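Local coordinates for bluetongue virus COAT protein VP7 (Bluetongue virus, PDB 1BVP) that builds the surface layer of the viral core as a homotrimer, 260 of which assemble on an inner scaffold of VP3, at residues 202-213 / 230-241; 265-273 / 286-297. One frame throughout, in Å; residues are numbered along the deposited sequence.

Contact 1 of 2, residues 202-213 / 230-241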
# COMPACT_ATOMS: atom_id res chain seq x y z
N GLN A 202 -17.17 -33.44 18.38
CA GLN A 202 -18.30 -33.80 17.54
C GLN A 202 -17.90 -33.41 16.10
O GLN A 202 -17.06 -32.53 15.90
CB GLN A 202 -19.54 -33.04 18.02
CG GLN A 202 -20.80 -33.35 17.25
CD GLN A 202 -21.55 -34.54 17.80
OE1 GLN A 202 -21.22 -35.05 18.88
NE2 GLN A 202 -22.57 -34.98 17.07
N GLN A 203 -18.44 -34.10 15.11
CA GLN A 203 -18.13 -33.83 13.70
C GLN A 203 -19.32 -33.19 13.01
O GLN A 203 -20.47 -33.39 13.41
CB GLN A 203 -17.89 -35.13 12.95
CG GLN A 203 -16.52 -35.29 12.41
CD GLN A 203 -15.59 -35.84 13.44
OE1 GLN A 203 -15.49 -35.33 14.56
NE2 GLN A 203 -14.93 -36.95 13.09
N THR A 204 -19.03 -32.45 11.94
CA THR A 204 -20.09 -31.86 11.14
C THR A 204 -20.15 -32.74 9.89
O THR A 204 -19.12 -32.98 9.25
CB THR A 204 -19.81 -30.39 10.81
OG1 THR A 204 -19.87 -29.61 12.02
CG2 THR A 204 -20.88 -29.87 9.86
N GLN A 205 -21.31 -33.34 9.65
CA GLN A 205 -21.49 -34.22 8.48
C GLN A 205 -21.62 -33.37 7.23
O GLN A 205 -22.13 -32.25 7.29
CB GLN A 205 -22.78 -35.08 8.60
CG GLN A 205 -22.87 -36.08 9.77
CD GLN A 205 -21.63 -36.95 9.88
OE1 GLN A 205 -20.95 -36.97 10.92
NE2 GLN A 205 -21.31 -37.66 8.79
N ALA A 206 -21.18 -33.88 6.08
CA ALA A 206 -21.34 -33.12 4.85
C ALA A 206 -22.84 -33.03 4.57
O ALA A 206 -23.60 -33.92 4.97
CB ALA A 206 -20.63 -33.82 3.69
N GLY A 207 -23.29 -31.97 3.94
CA GLY A 207 -24.71 -31.88 3.65
C GLY A 207 -25.29 -30.55 4.06
O GLY A 207 -26.39 -30.19 3.63
N VAL A 208 -24.56 -29.85 4.92
CA VAL A 208 -24.98 -28.53 5.39
C VAL A 208 -24.90 -27.58 4.22
O VAL A 208 -24.01 -27.71 3.35
CB VAL A 208 -24.03 -27.99 6.47
CG1 VAL A 208 -24.60 -26.73 7.07
CG2 VAL A 208 -23.82 -29.03 7.54
N THR A 209 -25.83 -26.63 4.16
CA THR A 209 -25.84 -25.66 3.08
C THR A 209 -25.99 -24.23 3.58
O THR A 209 -26.56 -23.98 4.65
CB THR A 209 -26.96 -25.92 2.03
OG1 THR A 209 -28.25 -25.70 2.62
CG2 THR A 209 -26.85 -27.32 1.48
N VAL A 210 -25.42 -23.31 2.80
CA VAL A 210 -25.50 -21.87 3.04
C VAL A 210 -26.02 -21.31 1.72
O VAL A 210 -25.62 -21.75 0.63
CB VAL A 210 -24.12 -21.25 3.38
CG1 VAL A 210 -24.27 -19.75 3.59
CG2 VAL A 210 -23.55 -21.87 4.65
N SER A 211 -27.01 -20.44 1.79
CA SER A 211 -27.55 -19.87 0.57
C SER A 211 -27.69 -18.36 0.78
O SER A 211 -27.93 -17.89 1.92
CB SER A 211 -28.89 -20.51 0.21
OG SER A 211 -29.93 -20.01 1.04
N VAL A 212 -27.45 -17.62 -0.30
CA VAL A 212 -27.54 -16.16 -0.24
C VAL A 212 -28.63 -15.73 -1.18
O VAL A 212 -28.59 -16.04 -2.36
CB VAL A 212 -26.20 -15.49 -0.65
CG1 VAL A 212 -26.35 -13.99 -0.54
CG2 VAL A 212 -25.04 -15.96 0.26
N GLY A 213 -29.63 -15.03 -0.64
CA GLY A 213 -30.76 -14.60 -1.46
C GLY A 213 -31.44 -15.75 -2.20
O GLY A 213 -31.86 -15.60 -3.34
N ALA A 230 -31.01 -12.43 2.26
CA ALA A 230 -31.00 -13.41 3.34
C ALA A 230 -29.86 -14.42 3.27
O ALA A 230 -29.58 -15.03 2.21
CB ALA A 230 -32.32 -14.12 3.42
N LEU A 231 -29.21 -14.59 4.41
CA LEU A 231 -28.09 -15.50 4.58
C LEU A 231 -28.69 -16.67 5.33
O LEU A 231 -28.86 -16.62 6.56
CB LEU A 231 -27.04 -14.80 5.43
CG LEU A 231 -25.64 -15.32 5.29
CD1 LEU A 231 -25.33 -15.46 3.84
CD2 LEU A 231 -24.75 -14.30 5.92
N HIS A 232 -29.01 -17.71 4.58
CA HIS A 232 -29.71 -18.87 5.12
C HIS A 232 -28.90 -20.15 5.29
O HIS A 232 -28.41 -20.74 4.32
CB HIS A 232 -30.90 -19.10 4.20
CG HIS A 232 -31.89 -20.09 4.74
ND1 HIS A 232 -32.78 -19.77 5.75
CD2 HIS A 232 -32.16 -21.37 4.38
CE1 HIS A 232 -33.56 -20.81 5.99
NE2 HIS A 232 -33.21 -21.79 5.17
N VAL A 233 -28.78 -20.60 6.54
CA VAL A 233 -28.05 -21.84 6.82
C VAL A 233 -29.05 -22.98 7.05
O VAL A 233 -30.09 -22.80 7.69
CB VAL A 233 -27.14 -21.71 8.04
CG1 VAL A 233 -26.06 -22.78 7.96
CG2 VAL A 233 -26.53 -20.31 8.13
N HIS A 234 -28.75 -24.15 6.49
CA HIS A 234 -29.61 -25.32 6.62
C HIS A 234 -28.80 -26.59 6.91
O HIS A 234 -27.85 -26.93 6.17
CB HIS A 234 -30.42 -25.50 5.32
CG HIS A 234 -31.28 -26.72 5.29
ND1 HIS A 234 -31.96 -27.19 6.40
CD2 HIS A 234 -31.57 -27.59 4.29
CE1 HIS A 234 -32.63 -28.29 6.08
NE2 HIS A 234 -32.41 -28.55 4.80
N ASN A 235 -29.15 -27.26 8.01
CA ASN A 235 -28.53 -28.53 8.42
C ASN A 235 -29.52 -29.66 8.15
O ASN A 235 -30.39 -29.92 8.97
CB ASN A 235 -28.23 -28.50 9.91
CG ASN A 235 -27.59 -29.79 10.39
OD1 ASN A 235 -27.14 -30.59 9.57
ND2 ASN A 235 -27.55 -29.99 11.71
N PRO A 236 -29.46 -30.30 6.97
CA PRO A 236 -30.38 -31.39 6.67
C PRO A 236 -29.95 -32.70 7.33
O PRO A 236 -30.61 -33.73 7.22
CB PRO A 236 -30.26 -31.50 5.15
CG PRO A 236 -28.84 -31.24 4.94
CD PRO A 236 -28.57 -30.05 5.83
N THR A 237 -28.80 -32.63 7.97
CA THR A 237 -28.16 -33.71 8.66
C THR A 237 -28.87 -34.11 9.96
O THR A 237 -29.65 -33.32 10.55
CB THR A 237 -26.69 -33.28 8.83
OG1 THR A 237 -25.93 -33.90 7.80
CG2 THR A 237 -26.10 -33.47 10.22
N GLN A 238 -28.65 -35.37 10.37
CA GLN A 238 -29.27 -35.90 11.58
C GLN A 238 -28.43 -35.77 12.85
O GLN A 238 -28.72 -36.39 13.86
CB GLN A 238 -29.72 -37.36 11.35
CG GLN A 238 -31.02 -37.47 10.51
CD GLN A 238 -32.15 -36.53 11.01
OE1 GLN A 238 -32.78 -36.80 12.03
NE2 GLN A 238 -32.39 -35.43 10.28
N GLN A 239 -27.46 -34.86 12.81
CA GLN A 239 -26.55 -34.59 13.92
C GLN A 239 -26.34 -33.10 14.03
O GLN A 239 -26.65 -32.36 13.09
CB GLN A 239 -25.19 -35.19 13.61
CG GLN A 239 -25.06 -36.67 13.78
CD GLN A 239 -23.59 -37.04 13.81
OE1 GLN A 239 -22.84 -36.56 14.66
NE2 GLN A 239 -23.17 -37.84 12.85
N ASN A 240 -25.76 -32.65 15.14
CA ASN A 240 -25.46 -31.22 15.29
C ASN A 240 -24.37 -30.85 14.27
O ASN A 240 -23.50 -31.67 13.91
CB ASN A 240 -24.92 -30.88 16.67
CG ASN A 240 -25.75 -31.43 17.76
OD1 ASN A 240 -25.42 -32.47 18.30
ND2 ASN A 240 -26.84 -30.77 18.08
N ALA A 241 -24.41 -29.59 13.84
CA ALA A 241 -23.46 -29.06 12.88
C ALA A 241 -22.99 -27.67 13.27
O ALA A 241 -23.67 -26.95 14.02
CB ALA A 241 -24.08 -29.02 11.49
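Thr209 OG1 lies at the edge of the His234 ring, near its plane, and touches His234 CB at 3.5 Å, while one face of the ring lies against Pro236 N, offset toward the rim. At the next hydrogen-bonded pair, Ser211 OG approaches the His232 ring obliquely and touches His232 CB at 3.4 Å. Both hydroxyls sit between their own backbone N and carbonyl carbon (chi1 67° for Thr209, 76° for Ser211), which brings each OG1 or OG over to the partner histidine.

Strands 209-212 and 231-234 are the central pair of a four-stranded antiparallel sheet in the beta-rich domain, flanked by 215-217 and 168-170; their axes run 4.7 Å apart at 161°. Thr209/His234 and Ser211/His232 each have two backbone bonds; Gly213 N to Ala230 O extends the ladder. On the other face Val210, Val212, Leu231 and Val233 gather, the closest pair being Val212 CG2 and Leu231 CD1 at 3.6 Å, and Trp188 and Trp225 pack against this side. His232 ND1 is also tied to Asp170, in strand 168-170.

Before Val208 and after His234 the two segments leave the ladder but stay close: Thr204 CG2 meets Ala241 CB at 3.7 Å. Asn235 ND2 bonds Asn164 O outside the segments and also braces its own loop, donating to Gln239 O at 2.9 Å with the acceptor almost in the amide plane.

Contact 2 of 2, residues 265-273 / 286-297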
# COMPACT_ATOMS: atom_id res chain seq x y z
N ALA A 265 3.13 7.02 2.60
CA ALA A 265 4.53 7.43 2.51
C ALA A 265 4.66 8.93 2.82
O ALA A 265 5.68 9.35 3.40
CB ALA A 265 5.06 7.12 1.16
N GLU A 266 3.65 9.73 2.45
CA GLU A 266 3.69 11.18 2.74
C GLU A 266 3.54 11.42 4.24
O GLU A 266 4.27 12.22 4.84
CB GLU A 266 2.57 11.92 1.99
CG GLU A 266 2.65 11.77 0.47
CD GLU A 266 4.07 12.03 -0.09
OE1 GLU A 266 4.71 13.05 0.30
OE2 GLU A 266 4.53 11.24 -0.95
N ILE A 267 2.54 10.75 4.82
CA ILE A 267 2.32 10.82 6.25
C ILE A 267 3.60 10.42 6.99
O ILE A 267 4.04 11.10 7.92
CB ILE A 267 1.16 9.89 6.67
CG1 ILE A 267 -0.16 10.54 6.27
CG2 ILE A 267 1.17 9.71 8.20
CD1 ILE A 267 -1.31 9.65 6.27
N PHE A 268 4.22 9.33 6.56
CA PHE A 268 5.46 8.88 7.19
C PHE A 268 6.55 9.96 7.15
O PHE A 268 7.29 10.15 8.11
CB PHE A 268 5.99 7.61 6.52
CG PHE A 268 7.33 7.17 7.06
CD1 PHE A 268 7.45 6.69 8.35
CD2 PHE A 268 8.48 7.29 6.28
CE1 PHE A 268 8.71 6.34 8.87
CE2 PHE A 268 9.74 6.94 6.79
CZ PHE A 268 9.85 6.47 8.09
N ASN A 269 6.69 10.58 5.99
CA ASN A 269 7.67 11.63 5.80
C ASN A 269 7.43 12.79 6.76
O ASN A 269 8.37 13.29 7.36
CB ASN A 269 7.61 12.13 4.35
CG ASN A 269 8.78 13.07 4.01
OD1 ASN A 269 8.59 14.08 3.33
ND2 ASN A 269 9.97 12.73 4.49
N VAL A 270 6.19 13.24 6.88
CA VAL A 270 5.81 14.34 7.78
C VAL A 270 6.11 14.04 9.25
O VAL A 270 6.59 14.90 9.98
CB VAL A 270 4.29 14.61 7.71
CG1 VAL A 270 3.86 15.54 8.83
CG2 VAL A 270 3.88 15.13 6.33
N TYR A 271 5.81 12.83 9.70
CA TYR A 271 6.03 12.48 11.10
C TYR A 271 7.42 12.01 11.47
O TYR A 271 7.68 11.72 12.62
CB TYR A 271 4.96 11.53 11.61
CG TYR A 271 3.58 12.17 11.71
CD1 TYR A 271 3.27 13.02 12.77
CD2 TYR A 271 2.61 11.97 10.73
CE1 TYR A 271 2.01 13.66 12.85
CE2 TYR A 271 1.35 12.60 10.80
CZ TYR A 271 1.07 13.44 11.87
OH TYR A 271 -0.16 14.06 11.96
N SER A 272 8.32 11.93 10.50
CA SER A 272 9.69 11.54 10.81
C SER A 272 10.30 12.65 11.64
O SER A 272 9.93 13.85 11.57
CB SER A 272 10.51 11.33 9.56
OG SER A 272 10.05 10.17 8.95
N PHE A 273 11.29 12.24 12.41
CA PHE A 273 11.96 13.12 13.33
C PHE A 273 12.83 14.19 12.69
O PHE A 273 12.60 15.39 12.92
CB PHE A 273 12.77 12.26 14.30
CG PHE A 273 13.54 13.05 15.32
CD1 PHE A 273 12.86 13.89 16.23
CD2 PHE A 273 14.93 12.96 15.38
CE1 PHE A 273 13.56 14.64 17.19
CE2 PHE A 273 15.66 13.70 16.34
CZ PHE A 273 14.95 14.54 17.25
N LEU A 286 1.22 21.43 13.08
CA LEU A 286 0.09 20.52 13.22
C LEU A 286 -0.87 20.90 14.38
O LEU A 286 -2.06 20.57 14.32
CB LEU A 286 0.56 19.07 13.29
CG LEU A 286 1.06 18.52 11.94
CD1 LEU A 286 1.67 17.16 12.07
CD2 LEU A 286 -0.06 18.50 10.90
N ASN A 287 -0.38 21.64 15.38
CA ASN A 287 -1.23 22.09 16.51
C ASN A 287 -2.35 22.99 16.08
O ASN A 287 -3.26 23.26 16.84
CB ASN A 287 -0.44 22.84 17.58
CG ASN A 287 0.39 21.92 18.44
OD1 ASN A 287 0.09 20.72 18.54
ND2 ASN A 287 1.46 22.45 19.05
N ARG A 288 -2.24 23.52 14.88
CA ARG A 288 -3.22 24.45 14.35
C ARG A 288 -4.19 23.71 13.46
O ARG A 288 -4.95 24.33 12.73
CB ARG A 288 -2.48 25.52 13.53
CG ARG A 288 -2.21 26.85 14.21
CD ARG A 288 -1.22 26.83 15.37
NE ARG A 288 -1.89 27.01 16.65
CZ ARG A 288 -2.91 27.85 16.88
NH1 ARG A 288 -3.42 28.65 15.94
NH2 ARG A 288 -3.55 27.75 18.04
N THR A 289 -4.15 22.38 13.50
CA THR A 289 -5.02 21.56 12.67
C THR A 289 -5.74 20.48 13.49
O THR A 289 -5.56 20.38 14.72
CB THR A 289 -4.20 20.86 11.54
OG1 THR A 289 -3.41 19.81 12.11
CG2 THR A 289 -3.26 21.87 10.86
N THR A 290 -6.54 19.65 12.82
CA THR A 290 -7.26 18.58 13.51
C THR A 290 -6.48 17.28 13.45
O THR A 290 -6.98 16.23 13.86
CB THR A 290 -8.66 18.38 12.93
OG1 THR A 290 -8.58 18.29 11.51
CG2 THR A 290 -9.54 19.56 13.30
N LEU A 291 -5.25 17.37 12.96
CA LEU A 291 -4.38 16.24 12.83
C LEU A 291 -3.52 16.11 14.09
O LEU A 291 -3.28 17.10 14.79
CB LEU A 291 -3.44 16.46 11.66
CG LEU A 291 -3.56 15.90 10.24
CD1 LEU A 291 -4.81 15.17 9.99
CD2 LEU A 291 -3.41 17.07 9.28
N PRO A 292 -3.16 14.87 14.46
CA PRO A 292 -2.32 14.71 15.64
C PRO A 292 -0.97 15.38 15.34
O PRO A 292 -0.49 15.36 14.20
CB PRO A 292 -2.19 13.18 15.77
CG PRO A 292 -2.66 12.64 14.43
CD PRO A 292 -3.74 13.59 14.04
N ASN A 293 -0.37 15.97 16.35
CA ASN A 293 0.87 16.68 16.17
C ASN A 293 2.17 15.88 16.13
O ASN A 293 3.20 16.41 15.74
CB ASN A 293 0.95 17.85 17.14
CG ASN A 293 1.15 17.42 18.57
OD1 ASN A 293 1.43 16.24 18.85
ND2 ASN A 293 1.01 18.35 19.49
N MET A 294 2.18 14.64 16.62
CA MET A 294 3.43 13.88 16.51
C MET A 294 3.36 12.40 16.21
O MET A 294 4.38 11.76 15.99
CB MET A 294 4.47 14.21 17.60
CG MET A 294 4.03 14.18 19.03
SD MET A 294 5.48 14.59 20.00
CE MET A 294 5.16 16.25 20.45
N LEU A 295 2.15 11.87 16.11
CA LEU A 295 1.98 10.46 15.76
C LEU A 295 0.92 10.42 14.69
O LEU A 295 -0.03 11.21 14.73
CB LEU A 295 1.53 9.62 16.97
CG LEU A 295 2.58 9.45 18.08
CD1 LEU A 295 1.93 8.96 19.33
CD2 LEU A 295 3.67 8.52 17.63
N PRO A 296 1.13 9.58 13.66
CA PRO A 296 0.16 9.45 12.56
C PRO A 296 -1.22 9.15 13.14
O PRO A 296 -1.35 8.45 14.17
CB PRO A 296 0.65 8.21 11.80
CG PRO A 296 2.11 8.06 12.19
CD PRO A 296 2.23 8.60 13.58
N PRO A 297 -2.27 9.67 12.50
CA PRO A 297 -3.64 9.44 12.96
C PRO A 297 -4.01 7.93 12.95
O PRO A 297 -3.39 7.12 12.27
CB PRO A 297 -4.47 10.26 11.98
CG PRO A 297 -3.62 10.32 10.74
CD PRO A 297 -2.23 10.49 11.27
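The hydroxyl of Tyr271 donates to the carbonyl of Pro292: OH to O is 2.6 Å, with the donor tilted 18° from the carbonyl plane. This is the hydrogen bond that joins the two segments, and it belongs to a helix-to-loop packing in the helical domain, where helix 263-271 meets the irregular chain between helices 276-286 and 304-323.

Tyr271 carries most of the contact. Its chi1 of -68° sets CG anti to the carbonyl carbon, and from there the ring reaches into the curve of the 292-297 chain. One face is covered by backbone: Pro296 N stands over the ring centre, and Pro296 CA makes a CH-pi contact 4.1 Å from the centroid and 21° off the normal. On the opposite face is CG1 of Val270, the preceding residue. Pro292 O and Asn293 C lie at the edge, close to the ring plane, while Leu286 CD1 comes in obliquely to within 3.6 Å of Tyr271 CE1. With both faces and part of the edge engaged, and OH bonded, the ring's position is defined from several directions.

A turn earlier on the helix, Ile267 CG2 meets Pro296 CB at 3.9 Å. Beyond the contact, Tyr348 OH bonds Tyr271 O, and Arg282 holds the carbonyls of Val270 and Ser272, while Glu266 forms a salt bridge with Arg111 of the third subunit, placing this helix at the trimer interface.

The loop also has its own internal bracing. Residues 286-289 form a type I turn whose Leu286 O accepts from both Thr289 N and Thr289 OG1, and Thr289 OG1 in turn receives Leu291 N at 3.2 Å, making an ST turn.

Contact 1 lies far out in the beta-rich domain, about 40 Å from the centre of the chain to its own centre, and contact 2 in the helical domain, about 11 Å from it. Their centres are about 50 Å apart, and their nearest atoms about 31 Å, so neither touches the other. They follow in series along the chain, the 202-213/230-241 pair closing before the 265-273/286-297 pair opens; strand 241-252, which begins at the end of contact 1, leads on towards the helical domain. Their relation to the trimer also differs: eleven residues of contact 2 are within reach of the third subunit, whereas in contact 1 one residue, Gln203, reaches the second, packing on its Phe142.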